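Probable thiosulfate sulfurtransferase (Thermus thermophilus, PDB 2EG4) probably transfers sulfur from thiosulfate to an acceptor such as cyanide, as rhodanese-family enzymes do, and holds a zinc ion. Local coordinates at residues Arg77-Leu82 and Ala200-Arg205; Pro140-Gly145 and Gly194-Val199; Ala125-Arg130 and Arg210-Leu215. All coordinates share one frame; numbering follows the deposited sequence.

Contact 1: Arg77-Leu82 and Ala200-Arg205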
# COMPACT_ATOMS: atom_id res chain seq x y z
N ARG A 77 1.00 -1.37 2.60
CA ARG A 77 0.47 -0.00 2.51
C ARG A 77 1.60 0.97 2.80
O ARG A 77 1.71 2.01 2.16
CB ARG A 77 -0.68 0.23 3.48
CG ARG A 77 -1.50 1.48 3.09
CD ARG A 77 -2.53 1.85 4.17
NE ARG A 77 -3.51 2.85 3.72
CZ ARG A 77 -3.70 4.04 4.29
NH1 ARG A 77 -2.97 4.41 5.35
NH2 ARG A 77 -4.65 4.84 3.83
N THR A 78 2.49 0.61 3.73
CA THR A 78 3.61 1.48 4.03
C THR A 78 4.54 1.54 2.82
O THR A 78 4.96 2.63 2.43
CB THR A 78 4.35 1.00 5.31
OG1 THR A 78 3.41 0.94 6.40
CG2 THR A 78 5.45 2.01 5.69
N ALA A 79 4.85 0.39 2.20
CA ALA A 79 5.71 0.39 1.02
C ALA A 79 5.07 1.18 -0.11
O ALA A 79 5.75 1.84 -0.89
CB ALA A 79 6.00 -1.05 0.56
N PHE A 80 3.75 1.09 -0.19
CA PHE A 80 3.01 1.80 -1.22
C PHE A 80 3.22 3.31 -1.06
O PHE A 80 3.48 4.00 -2.04
CB PHE A 80 1.53 1.48 -1.17
CG PHE A 80 0.75 2.16 -2.27
CD1 PHE A 80 0.90 1.74 -3.59
CD2 PHE A 80 -0.04 3.27 -2.00
CE1 PHE A 80 0.27 2.43 -4.63
CE2 PHE A 80 -0.67 3.97 -3.03
CZ PHE A 80 -0.51 3.54 -4.35
N PHE A 81 3.12 3.82 0.15
CA PHE A 81 3.34 5.25 0.35
C PHE A 81 4.77 5.65 -0.01
O PHE A 81 5.00 6.67 -0.65
CB PHE A 81 3.09 5.64 1.82
CG PHE A 81 1.65 5.89 2.14
CD1 PHE A 81 1.01 7.03 1.65
CD2 PHE A 81 0.95 5.04 2.96
CE1 PHE A 81 -0.33 7.30 1.99
CE2 PHE A 81 -0.39 5.29 3.32
CZ PHE A 81 -1.03 6.43 2.83
N LEU A 82 5.77 4.86 0.44
CA LEU A 82 7.14 5.25 0.14
C LEU A 82 7.42 5.23 -1.37
O LEU A 82 8.08 6.13 -1.88
CB LEU A 82 8.12 4.34 0.91
CG LEU A 82 8.57 4.88 2.29
CD1 LEU A 82 7.38 5.37 3.08
CD2 LEU A 82 9.33 3.80 3.08
N ALA A 200 -2.29 -6.44 -3.15
CA ALA A 200 -2.63 -6.93 -4.49
C ALA A 200 -1.85 -6.14 -5.54
O ALA A 200 -1.45 -6.68 -6.58
CB ALA A 200 -4.11 -6.80 -4.72
N PHE A 201 -1.63 -4.86 -5.25
CA PHE A 201 -0.88 -3.96 -6.12
C PHE A 201 0.51 -4.54 -6.35
O PHE A 201 0.91 -4.75 -7.49
CB PHE A 201 -0.80 -2.56 -5.48
CG PHE A 201 0.17 -1.61 -6.16
CD1 PHE A 201 -0.23 -0.82 -7.23
CD2 PHE A 201 1.47 -1.49 -5.70
CE1 PHE A 201 0.64 0.09 -7.83
CE2 PHE A 201 2.37 -0.58 -6.29
CZ PHE A 201 1.94 0.21 -7.36
N PHE A 202 1.24 -4.81 -5.27
CA PHE A 202 2.59 -5.36 -5.41
C PHE A 202 2.65 -6.76 -6.02
O PHE A 202 3.58 -7.05 -6.80
CB PHE A 202 3.31 -5.35 -4.06
CG PHE A 202 3.75 -3.99 -3.65
CD1 PHE A 202 4.73 -3.32 -4.38
CD2 PHE A 202 3.15 -3.34 -2.57
CE1 PHE A 202 5.11 -2.03 -4.06
CE2 PHE A 202 3.52 -2.05 -2.24
CZ PHE A 202 4.50 -1.39 -2.98
N VAL A 203 1.69 -7.61 -5.70
CA VAL A 203 1.66 -8.95 -6.25
C VAL A 203 1.44 -8.87 -7.75
O VAL A 203 2.19 -9.46 -8.54
CB VAL A 203 0.53 -9.80 -5.65
CG1 VAL A 203 0.40 -11.14 -6.42
CG2 VAL A 203 0.81 -10.07 -4.18
N LEU A 204 0.41 -8.12 -8.15
CA LEU A 204 0.09 -8.00 -9.57
C LEU A 204 1.25 -7.39 -10.35
O LEU A 204 1.57 -7.86 -11.44
CB LEU A 204 -1.17 -7.15 -9.76
CG LEU A 204 -2.49 -7.82 -9.37
CD1 LEU A 204 -3.65 -6.85 -9.52
CD2 LEU A 204 -2.73 -9.04 -10.27
N ARG A 205 1.88 -6.36 -9.80
CA ARG A 205 3.00 -5.72 -10.47
C ARG A 205 4.14 -6.70 -10.68
O ARG A 205 4.80 -6.69 -11.74
CB ARG A 205 3.48 -4.50 -9.67
CG ARG A 205 2.53 -3.30 -9.80
CD ARG A 205 3.20 -2.10 -10.43
NE ARG A 205 2.22 -1.14 -10.94
CZ ARG A 205 2.53 -0.03 -11.59
NH1 ARG A 205 3.81 0.28 -11.81
NH2 ARG A 205 1.57 0.78 -12.01
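Phe80 drives its ring edge into the face of Phe201, and the path of its side chain illustrates how two helical segments whose axes approach to 10.6 Å can be joined through aromatic residues. At its root, the backbone N of Phe80 lies 3.8 Å from Phe202 CE2, at the edge of that ring, and Phe80 CB follows at 4.2 Å from the same carbon. With CG anti to the backbone N (chi1 -177°), the ring swings off its own helix and reaches toward the other. CD1 meets CE2 of Phe201 at 3.9 Å, and CE1, one atom further out, stands 3.8 Å above the plane of the Phe201 ring, over its centre. The result is a T-shaped pair, with ring planes at 83° and centroids 5.0 Å apart. On its other face Phe201 carries CG of Arg205, one helical turn on, so the ring is held between an aromatic edge and an aliphatic chain. Phe202, in turn, receives CD2 of Phe201 over one face and touches CB of Ala79 with CZ, at 3.9 Å. No hydrogen bond links the two segments; the side chains that meet are apolar and mostly buried. The N-to-C directions of the two short segments make an angle of 71°. Helix 73-84 connects the neighbouring parallel strands 64-67 and 89-92 of one rhodanese-like domain, helix 195-206 connects strands 186-190 and 210-213 of the other, so the contact joins equivalent beta-alpha-beta crossovers, with Phe202 also resting on Leu91 of strand 89-92 and Phe201 on Asn213 of strand 210-213.

Contact 2: Pro140-Gly145 and Gly194-Val199. With SO4 (sulfate ion), chain D.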
# COMPACT_ATOMS: atom_id res chain seq x y z
N PRO A 140 -16.01 -11.43 0.24
CA PRO A 140 -17.29 -11.47 -0.47
C PRO A 140 -18.39 -10.76 0.32
O PRO A 140 -19.25 -10.09 -0.26
CB PRO A 140 -17.57 -12.96 -0.59
CG PRO A 140 -16.19 -13.53 -0.77
CD PRO A 140 -15.39 -12.76 0.27
N GLU A 141 -18.35 -10.90 1.64
CA GLU A 141 -19.35 -10.26 2.51
C GLU A 141 -19.28 -8.74 2.45
O GLU A 141 -20.29 -8.05 2.55
CB GLU A 141 -19.17 -10.70 3.97
CG GLU A 141 -19.52 -12.15 4.28
CD GLU A 141 -18.62 -13.14 3.56
OE1 GLU A 141 -17.41 -12.86 3.40
OE2 GLU A 141 -19.13 -14.23 3.18
N GLU A 142 -18.06 -8.21 2.34
CA GLU A 142 -17.87 -6.77 2.26
C GLU A 142 -18.32 -6.33 0.87
O GLU A 142 -19.00 -5.31 0.71
CB GLU A 142 -16.38 -6.41 2.47
CG GLU A 142 -15.89 -6.57 3.92
CD GLU A 142 -14.37 -6.61 4.01
OE1 GLU A 142 -13.76 -7.68 3.75
OE2 GLU A 142 -13.78 -5.55 4.32
N PHE A 143 -17.94 -7.11 -0.12
CA PHE A 143 -18.30 -6.84 -1.51
C PHE A 143 -19.81 -6.78 -1.71
O PHE A 143 -20.33 -5.96 -2.48
CB PHE A 143 -17.72 -7.94 -2.40
CG PHE A 143 -17.96 -7.74 -3.86
CD1 PHE A 143 -17.26 -6.78 -4.58
CD2 PHE A 143 -18.87 -8.55 -4.54
CE1 PHE A 143 -17.45 -6.62 -5.93
CE2 PHE A 143 -19.08 -8.39 -5.91
CZ PHE A 143 -18.37 -7.43 -6.61
N GLN A 144 -20.53 -7.66 -1.02
CA GLN A 144 -21.98 -7.71 -1.12
C GLN A 144 -22.67 -6.66 -0.25
O GLN A 144 -23.89 -6.50 -0.32
CB GLN A 144 -22.47 -9.10 -0.72
CG GLN A 144 -21.99 -10.21 -1.62
CD GLN A 144 -22.50 -11.55 -1.15
OE1 GLN A 144 -23.70 -11.73 -0.95
NE2 GLN A 144 -21.59 -12.51 -0.96
N GLY A 145 -21.88 -5.96 0.56
CA GLY A 145 -22.42 -4.93 1.42
C GLY A 145 -23.07 -5.46 2.68
O GLY A 145 -23.79 -4.73 3.36
N GLY A 194 -7.18 1.19 1.21
CA GLY A 194 -6.02 0.89 0.37
C GLY A 194 -4.92 -0.01 0.89
O GLY A 194 -3.87 -0.10 0.27
N ALA A 195 -5.15 -0.69 2.02
CA ALA A 195 -4.13 -1.56 2.62
C ALA A 195 -4.05 -2.93 1.93
O ALA A 195 -3.00 -3.31 1.40
CB ALA A 195 -4.41 -1.73 4.15
N ARG A 196 -5.14 -3.69 1.93
CA ARG A 196 -5.12 -4.97 1.27
C ARG A 196 -4.90 -4.81 -0.22
O ARG A 196 -4.32 -5.68 -0.88
CB ARG A 196 -6.40 -5.73 1.53
CG ARG A 196 -6.51 -6.33 2.93
CD ARG A 196 -7.91 -6.87 3.16
NE ARG A 196 -8.85 -5.79 3.44
CZ ARG A 196 -10.15 -5.95 3.66
NH1 ARG A 196 -10.69 -7.17 3.63
NH2 ARG A 196 -10.91 -4.90 3.99
N SER A 197 -5.38 -3.69 -0.78
CA SER A 197 -5.20 -3.48 -2.20
C SER A 197 -3.75 -3.15 -2.51
O SER A 197 -3.29 -3.39 -3.61
CB SER A 197 -6.17 -2.40 -2.73
OG SER A 197 -6.19 -1.25 -1.90
N ALA A 198 -3.03 -2.61 -1.52
CA ALA A 198 -1.61 -2.33 -1.72
C ALA A 198 -0.90 -3.69 -1.86
O ALA A 198 0.09 -3.83 -2.59
CB ALA A 198 -1.05 -1.59 -0.52
N VAL A 199 -1.42 -4.70 -1.17
CA VAL A 199 -0.83 -6.03 -1.25
C VAL A 199 -1.06 -6.57 -2.66
O VAL A 199 -0.15 -7.08 -3.30
CB VAL A 199 -1.48 -7.01 -0.23
CG1 VAL A 199 -0.87 -8.43 -0.43
CG2 VAL A 199 -1.20 -6.57 1.20
S SO4 D . -8.25 -2.32 4.13
O1 SO4 D . -8.56 -2.32 5.59
O2 SO4 D . -9.50 -2.65 3.36
O3 SO4 D . -7.73 -0.98 3.71
O4 SO4 D . -7.21 -3.37 3.84
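Glu142 and Arg196 approach from opposite directions and meet in a bidentate, end-on salt bridge. Arg196 NH1 gives a hydrogen bond to Glu142 OE1 at 3.1 Å and NH2 gives one to OE2 at 3.0 Å; both bonds are nearly straight, both oxygens use their syn lone pairs, and the two groups are nearly coplanar, 17° apart. Ser139 OG bonds to OE1 as well, so the carboxylate is steadied from its own side. The second kind of interaction is with a sulfate ion, probably from the crystallisation liquor, at another edge of the guanidinium. A bend at chi3 (-77°) folds the arginine so that NE reaches sulfate O4 at 3.0 Å and NH2 reaches O2 at 2.7 Å. Backbone N-H groups complete the cradle: Ala195 N to O3, Arg196 N to O4 at 2.8 Å, and those of His192 and Ser193, as in the anion-binding active-site loop of rhodaneses. A leucine in place of Arg196 would probably leave the Glu142 carboxylate without its charged mate and the sulfate held mainly by backbone. Helix 140-143 lies against strand 162-163 through Pro140 and Phe143, whereas the start of helix 195-206 packs on helix 73-84, Ala198 touching Cys76.

Contact 3: Ala125-Arg130 and Arg210-Leu215. With SO4 (sulfate ion), chain H.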
# COMPACT_ATOMS: atom_id res chain seq x y z
N ALA A 125 -10.36 8.92 -6.77
CA ALA A 125 -11.76 8.47 -6.88
C ALA A 125 -12.25 8.66 -8.30
O ALA A 125 -12.90 7.79 -8.86
CB ALA A 125 -12.66 9.25 -5.94
N ASP A 126 -11.94 9.82 -8.87
CA ASP A 126 -12.37 10.07 -10.25
C ASP A 126 -11.79 9.07 -11.24
O ASP A 126 -12.47 8.63 -12.18
CB ASP A 126 -11.98 11.49 -10.64
CG ASP A 126 -13.06 12.47 -10.34
OD1 ASP A 126 -13.81 12.82 -11.28
OD2 ASP A 126 -13.19 12.86 -9.16
N GLU A 127 -10.53 8.69 -11.02
CA GLU A 127 -9.89 7.75 -11.92
C GLU A 127 -10.47 6.36 -11.69
O GLU A 127 -10.68 5.60 -12.64
CB GLU A 127 -8.37 7.75 -11.70
CG GLU A 127 -7.73 9.06 -12.18
CD GLU A 127 -6.34 9.29 -11.61
OE1 GLU A 127 -5.97 8.61 -10.63
OE2 GLU A 127 -5.64 10.18 -12.14
N ALA A 128 -10.77 6.03 -10.44
CA ALA A 128 -11.34 4.72 -10.14
C ALA A 128 -12.73 4.61 -10.78
O ALA A 128 -13.07 3.56 -11.34
CB ALA A 128 -11.44 4.51 -8.63
N ALA A 129 -13.50 5.69 -10.69
CA ALA A 129 -14.86 5.74 -11.23
C ALA A 129 -14.93 5.48 -12.73
O ALA A 129 -15.95 5.03 -13.25
CB ALA A 129 -15.47 7.09 -10.94
N ARG A 130 -13.85 5.81 -13.42
CA ARG A 130 -13.80 5.63 -14.87
C ARG A 130 -12.96 4.44 -15.30
O ARG A 130 -12.76 4.21 -16.50
CB ARG A 130 -13.25 6.91 -15.51
CG ARG A 130 -14.04 8.14 -15.16
CD ARG A 130 -13.36 9.40 -15.65
NE ARG A 130 -14.24 10.57 -15.62
CZ ARG A 130 -14.70 11.17 -14.53
NH1 ARG A 130 -14.37 10.72 -13.32
NH2 ARG A 130 -15.49 12.23 -14.64
N ARG A 210 -0.26 -4.07 -14.90
CA ARG A 210 -0.18 -2.66 -14.56
C ARG A 210 -1.26 -2.29 -13.56
O ARG A 210 -2.27 -1.64 -13.87
CB ARG A 210 -0.29 -1.82 -15.84
CG ARG A 210 0.93 -1.98 -16.76
CD ARG A 210 0.75 -1.28 -18.10
NE ARG A 210 1.84 -1.59 -19.02
CZ ARG A 210 1.75 -1.50 -20.34
NH1 ARG A 210 0.61 -1.11 -20.91
NH2 ARG A 210 2.79 -1.82 -21.11
N ALA A 211 -1.05 -2.73 -12.32
CA ALA A 211 -2.01 -2.45 -11.26
C ALA A 211 -1.81 -1.04 -10.67
O ALA A 211 -0.69 -0.56 -10.54
CB ALA A 211 -1.87 -3.50 -10.16
N ARG A 212 -2.92 -0.38 -10.35
CA ARG A 212 -2.90 0.97 -9.77
C ARG A 212 -3.80 0.88 -8.55
O ARG A 212 -4.87 0.28 -8.62
CB ARG A 212 -3.48 2.00 -10.74
CG ARG A 212 -2.68 2.19 -12.01
CD ARG A 212 -3.48 3.08 -12.94
NE ARG A 212 -3.69 4.41 -12.36
CZ ARG A 212 -4.45 5.35 -12.90
NH1 ARG A 212 -5.09 5.12 -14.04
NH2 ARG A 212 -4.56 6.53 -12.31
N ASN A 213 -3.39 1.51 -7.46
CA ASN A 213 -4.09 1.42 -6.18
C ASN A 213 -4.98 2.62 -5.87
O ASN A 213 -4.50 3.74 -5.83
CB ASN A 213 -3.01 1.27 -5.07
CG ASN A 213 -3.57 0.85 -3.70
OD1 ASN A 213 -2.89 1.03 -2.66
ND2 ASN A 213 -4.74 0.28 -3.69
N TYR A 214 -6.26 2.35 -5.63
CA TYR A 214 -7.22 3.40 -5.28
C TYR A 214 -7.05 3.58 -3.78
O TYR A 214 -7.77 2.99 -2.98
CB TYR A 214 -8.67 2.99 -5.59
CG TYR A 214 -9.70 4.01 -5.13
CD1 TYR A 214 -9.35 5.34 -4.93
CD2 TYR A 214 -11.01 3.62 -4.85
CE1 TYR A 214 -10.29 6.27 -4.45
CE2 TYR A 214 -11.94 4.53 -4.39
CZ TYR A 214 -11.57 5.85 -4.18
OH TYR A 214 -12.49 6.74 -3.68
N LEU A 215 -6.09 4.43 -3.42
CA LEU A 215 -5.77 4.66 -2.02
C LEU A 215 -6.94 5.16 -1.18
O LEU A 215 -7.12 4.70 -0.05
CB LEU A 215 -4.57 5.61 -1.95
CG LEU A 215 -3.97 5.86 -0.57
CD1 LEU A 215 -3.57 4.53 0.09
CD2 LEU A 215 -2.78 6.77 -0.75
S SO4 H . -16.73 11.93 -11.01
O1 SO4 H . -16.97 12.92 -9.90
O2 SO4 H . -17.94 11.07 -11.19
O3 SO4 H . -16.44 12.67 -12.28
O4 SO4 H . -15.55 11.06 -10.65
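Ala128 sets its methyl over one face of the Tyr214 ring, CB lying 4.1 Å from the centroid in a CH-pi contact displaced toward the rim. A turn earlier in the helix, Ala125 CB touches Tyr214 OH at 3.4 Å, so two small residues seat one large ring. CG of Tyr214 is anti to the backbone N (chi1 175°), which brings the ring against Ala125 and Ala128 of helix 125-129. Beside this apolar patch runs a charged one. Arg212 NH2 meets Glu127 OE1 at 3.0 Å in a salt bridge; the side chains cross at about a right angle and the planes of their flat groups are 67° apart, so this is a single-atom approach and not a paired grip.

The second shell fixes these groups. Tyr214 OH is hydrogen-bonded to Glu220 of helix 217-223. Glu127 OE2 forms a salt bridge with Arg119, and its OE1 accepts the backbone N of Thr124, a bond consistent with one half of a capping box. Arg212 NH2 also reaches the carbonyl oxygen of Leu122. At the far end of the helix Arg130 NH1 bonds to Asp126 O at 3.0 Å; the placement of a sulfate ion beside them is doubtful, because it comes too close to Asp126.

Tyr214 is the centre of an inverse gamma turn, and strand 210-213 is an outermost strand of the parallel sheet within this chain; the short helix 125-129 laid against it belongs to the alpha/beta rhodanese-like domain whose zinc lies about 11 Å from the tyrosine side chain.

How the contacts relate
Helix 195-206 and the strand that follows it carry one side of all three contacts. Its first turns serve contact 2 and its later turns contact 1, the centres about 15 Å apart; Arg77 N packs on Ala198 CB at 3.7 Å. Contact 3, about 14 Å from either centre, uses strand 210-213, and Arg205 NE probably hydrogen-bonds to Ala211 O at 3.0 Å. Contact 1 joins the two rhodanese-like domains, whereas the others lie within the second. The Arg196 end of contact 2, beside the sulfate, nears the zinc site of Cys151, Cys152, His192 and His219: its side chain is about 5 Å from that of His192, whereas that of Glu142 is about 10 Å from the ion.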